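Bacteriocin immunity protein (Pseudomonas aeruginosa, PDB 4UHP) binds the DNase domain of pyocin AP41 in a very tight complex, which probably protects the producing bacterium from its own toxin. Local coordinates at residues 44-49 with 53-58. Numbering follows the deposited sequence.
Sequences HFEEVT and RKSGVI
Lys54 lies against Glu46 through the first part of its side chain: its CB is 3.3 Å from Glu46 OE2, and CG and CD pass alongside the carboxylate. The chain then bends at chi3 and leads away from helix 31-49; NZ lies 4.9 Å from Glu46 OE2, too far for the charged atoms to touch. At its backbone end, Lys54 O meets the edge of the Phe45 ring near the ring plane, 3.4 Å from CE2, a position where the ring hydrogens can face the carbonyl oxygen. Ser55 N donates to Glu46 OE2 at 3.0 Å, a weak bond bent to 128°. Glu46 CG stands beside its own backbone N and anti to the carbonyl carbon (chi1 -57°), and from there the extended chain carries the carboxylate to the turn, where OE2 also rests 3.2 Å from Ser55 CB. These residues belong to the type II' turn from Arg53 to Gly56 that leads into the short helix 56-59, part of the small all-helical fold of colicin and pyocin immunity proteins. The turn packs on the end of the long helix 31-49 and also touches the toxin chain, in which a polar side chain is hydrogen-bonded to Lys54 NZ and an acidic one to Ser55 OG. Past Gly56, Val57 comes obliquely to the ring, with CB 4.0 Å from Phe45 CZ. Ile58 covers one ring face: CD1 sits 3.8 Å from the Phe45 centroid and 10° off the normal, a CH-pi contact. Over the opposite face lies Thr49 CG2, clamping the ring between methyl groups. Helix 68-81 adds Ile71 against Val57 and Val75 against Phe45, which also reaches Ile19 of helix 12-19.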
ATOM      1  N   HIS D  44     -12.200   6.794   4.649  1.00 26.33           N
ATOM      2  CA  HIS D  44     -13.094   7.084   5.764  1.00 29.88           C
ATOM      3  C   HIS D  44     -12.295   7.460   7.009  1.00 24.44           C
ATOM      4  O   HIS D  44     -12.651   8.395   7.727  1.00 29.19           O
ATOM      5  CB  HIS D  44     -13.997   5.889   6.064  1.00 32.02           C
ATOM      6  CG  HIS D  44     -14.844   6.067   7.284  1.00 35.17           C
ATOM      7  ND1 HIS D  44     -15.922   6.924   7.323  1.00 37.33           N
ATOM      8  CD2 HIS D  44     -14.767   5.502   8.512  1.00 33.78           C
ATOM      9  CE1 HIS D  44     -16.476   6.876   8.522  1.00 36.88           C
ATOM     10  NE2 HIS D  44     -15.794   6.023   9.263  1.00 35.48           N
ATOM     11  N   PHE D  45     -11.221   6.715   7.258  1.00 23.11           N
ATOM     12  CA  PHE D  45     -10.308   6.999   8.361  1.00 21.68           C
ATOM     13  C   PHE D  45      -9.794   8.431   8.280  1.00 22.41           C
ATOM     14  O   PHE D  45      -9.874   9.188   9.248  1.00 21.16           O
ATOM     15  CB  PHE D  45      -9.134   6.012   8.351  1.00 19.40           C
ATOM     16  CG  PHE D  45      -8.096   6.285   9.406  1.00 19.58           C
ATOM     17  CD1 PHE D  45      -8.200   5.711  10.663  1.00 21.14           C
ATOM     18  CD2 PHE D  45      -7.013   7.111   9.140  1.00 21.01           C
ATOM     19  CE1 PHE D  45      -7.249   5.958  11.637  1.00 18.30           C
ATOM     20  CE2 PHE D  45      -6.060   7.366  10.111  1.00 20.27           C
ATOM     21  CZ  PHE D  45      -6.179   6.786  11.361  1.00 15.25           C
ATOM     22  N   GLU D  46      -9.269   8.795   7.115  1.00 23.43           N
ATOM     23  CA  GLU D  46      -8.734  10.135   6.895  1.00 28.41           C
ATOM     24  C   GLU D  46      -9.804  11.210   7.058  1.00 30.49           C
ATOM     25  O   GLU D  46      -9.534  12.309   7.547  1.00 29.91           O
ATOM     26  CB  GLU D  46      -8.106  10.229   5.504  1.00 27.98           C
ATOM     27  CG  GLU D  46      -7.023   9.196   5.267  1.00 24.31           C
ATOM     28  CD  GLU D  46      -6.482   9.216   3.853  1.00 29.96           C
ATOM     29  OE1 GLU D  46      -7.150   9.771   2.953  1.00 33.11           O
ATOM     30  OE2 GLU D  46      -5.380   8.669   3.647  1.00 31.15           O
ATOM     31  N   GLU D  47     -11.023  10.881   6.649  1.00 31.64           N
ATOM     32  CA  GLU D  47     -12.128  11.830   6.694  1.00 38.01           C
ATOM     33  C   GLU D  47     -12.545  12.167   8.123  1.00 37.09           C
ATOM     34  O   GLU D  47     -12.658  13.339   8.479  1.00 34.39           O
ATOM     35  CB  GLU D  47     -13.327  11.278   5.922  1.00 43.69           C
ATOM     36  CG  GLU D  47     -14.577  12.136   6.016  1.00 56.49           C
ATOM     37  CD  GLU D  47     -15.755  11.523   5.286  1.00 63.78           C
ATOM     38  OE1 GLU D  47     -15.536  10.587   4.489  1.00 64.54           O
ATOM     39  OE2 GLU D  47     -16.898  11.975   5.511  1.00 69.36           O
ATOM     40  N   VAL D  48     -12.768  11.142   8.940  1.00 29.30           N
ATOM     41  CA  VAL D  48     -13.342  11.354  10.267  1.00 32.56           C
ATOM     42  C   VAL D  48     -12.311  11.777  11.313  1.00 27.61           C
ATOM     43  O   VAL D  48     -12.657  12.449  12.283  1.00 30.22           O
ATOM     44  CB  VAL D  48     -14.072  10.090  10.776  1.00 28.76           C
ATOM     45  CG1 VAL D  48     -15.265   9.777   9.889  1.00 35.63           C
ATOM     46  CG2 VAL D  48     -13.123   8.904  10.846  1.00 24.79           C
ATOM     47  N   THR D  49     -11.050  11.391  11.126  1.00 24.65           N
ATOM     48  CA  THR D  49     -10.013  11.755  12.090  1.00 26.57           C
ATOM     49  C   THR D  49      -9.432  13.132  11.795  1.00 27.61           C
ATOM     50  O   THR D  49      -8.978  13.829  12.704  1.00 25.06           O
ATOM     51  CB  THR D  49      -8.852  10.737  12.108  1.00 22.49           C
ATOM     52  OG1 THR D  49      -8.146  10.787  10.860  1.00 21.49           O
ATOM     53  CG2 THR D  49      -9.370   9.323  12.361  1.00 19.87           C
ATOM     54  N   ARG D  53      -1.394  13.354   8.880  1.00 24.03           N
ATOM     55  CA  ARG D  53      -0.633  12.284   8.241  1.00 26.64           C
ATOM     56  C   ARG D  53      -1.543  11.300   7.501  1.00 24.62           C
ATOM     57  O   ARG D  53      -1.060  10.357   6.880  1.00 25.72           O
ATOM     58  CB  ARG D  53       0.216  11.536   9.276  1.00 28.85           C
ATOM     59  CG  ARG D  53       1.229  12.414  10.003  1.00 26.41           C
ATOM     60  CD  ARG D  53       2.253  11.584  10.771  1.00 23.02           C
ATOM     61  NE  ARG D  53       3.086  10.785   9.875  1.00 24.07           N
ATOM     62  CZ  ARG D  53       3.099   9.455   9.845  1.00 25.52           C
ATOM     63  NH1 ARG D  53       2.333   8.762  10.679  1.00 23.78           N
ATOM     64  NH2 ARG D  53       3.885   8.815   8.989  1.00 22.16           N
ATOM     65  N   LYS D  54      -2.853  11.530   7.577  1.00 23.71           N
ATOM     66  CA  LYS D  54      -3.847  10.709   6.879  1.00 21.97           C
ATOM     67  C   LYS D  54      -3.655   9.212   7.148  1.00 20.45           C
ATOM     68  O   LYS D  54      -3.569   8.790   8.300  1.00 20.15           O
ATOM     69  CB  LYS D  54      -3.802  10.983   5.371  1.00 23.20           C
ATOM     70  CG  LYS D  54      -4.131  12.423   4.986  1.00 36.73           C
ATOM     71  CD  LYS D  54      -4.210  12.586   3.471  1.00 44.17           C
ATOM     72  CE  LYS D  54      -2.897  12.191   2.803  1.00 45.54           C
ATOM     73  NZ  LYS D  54      -2.971  12.232   1.313  1.00 46.63           N
ATOM     74  N   SER D  55      -3.574   8.419   6.082  1.00 17.04           N
ATOM     75  CA  SER D  55      -3.389   6.973   6.210  1.00 19.60           C
ATOM     76  C   SER D  55      -2.010   6.625   6.771  1.00 19.46           C
ATOM     77  O   SER D  55      -1.761   5.489   7.172  1.00 17.00           O
ATOM     78  CB  SER D  55      -3.583   6.283   4.858  1.00 18.38           C
ATOM     79  OG  SER D  55      -2.522   6.604   3.980  1.00 17.78           O
ATOM     80  N   GLY D  56      -1.119   7.612   6.790  1.00 20.91           N
ATOM     81  CA  GLY D  56       0.206   7.442   7.353  1.00 21.62           C
ATOM     82  C   GLY D  56       0.183   6.967   8.792  1.00 19.75           C
ATOM     83  O   GLY D  56       1.093   6.268   9.226  1.00 18.90           O
ATOM     84  N   VAL D  57      -0.856   7.341   9.536  1.00 21.50           N
ATOM     85  CA  VAL D  57      -1.008   6.878  10.912  1.00 24.30           C
ATOM     86  C   VAL D  57      -1.075   5.353  10.949  1.00 24.04           C
ATOM     87  O   VAL D  57      -0.507   4.712  11.833  1.00 21.17           O
ATOM     88  CB  VAL D  57      -2.270   7.459  11.576  1.00 17.79           C
ATOM     89  CG1 VAL D  57      -2.397   6.960  13.008  1.00 19.36           C
ATOM     90  CG2 VAL D  57      -2.239   8.985  11.539  1.00 20.15           C
ATOM     91  N   ILE D  58      -1.763   4.781   9.969  1.00 22.35           N
ATOM     92  CA  ILE D  58      -1.930   3.335   9.883  1.00 20.35           C
ATOM     93  C   ILE D  58      -0.725   2.645   9.255  1.00 16.43           C
ATOM     94  O   ILE D  58      -0.159   1.715   9.838  1.00 18.92           O
ATOM     95  CB  ILE D  58      -3.181   2.968   9.060  1.00 20.78           C
ATOM     96  CG1 ILE D  58      -4.438   3.555   9.703  1.00 22.89           C
ATOM     97  CG2 ILE D  58      -3.299   1.459   8.911  1.00 22.07           C
ATOM     98  CD1 ILE D  58      -5.698   3.323   8.891  1.00 23.99           C
TER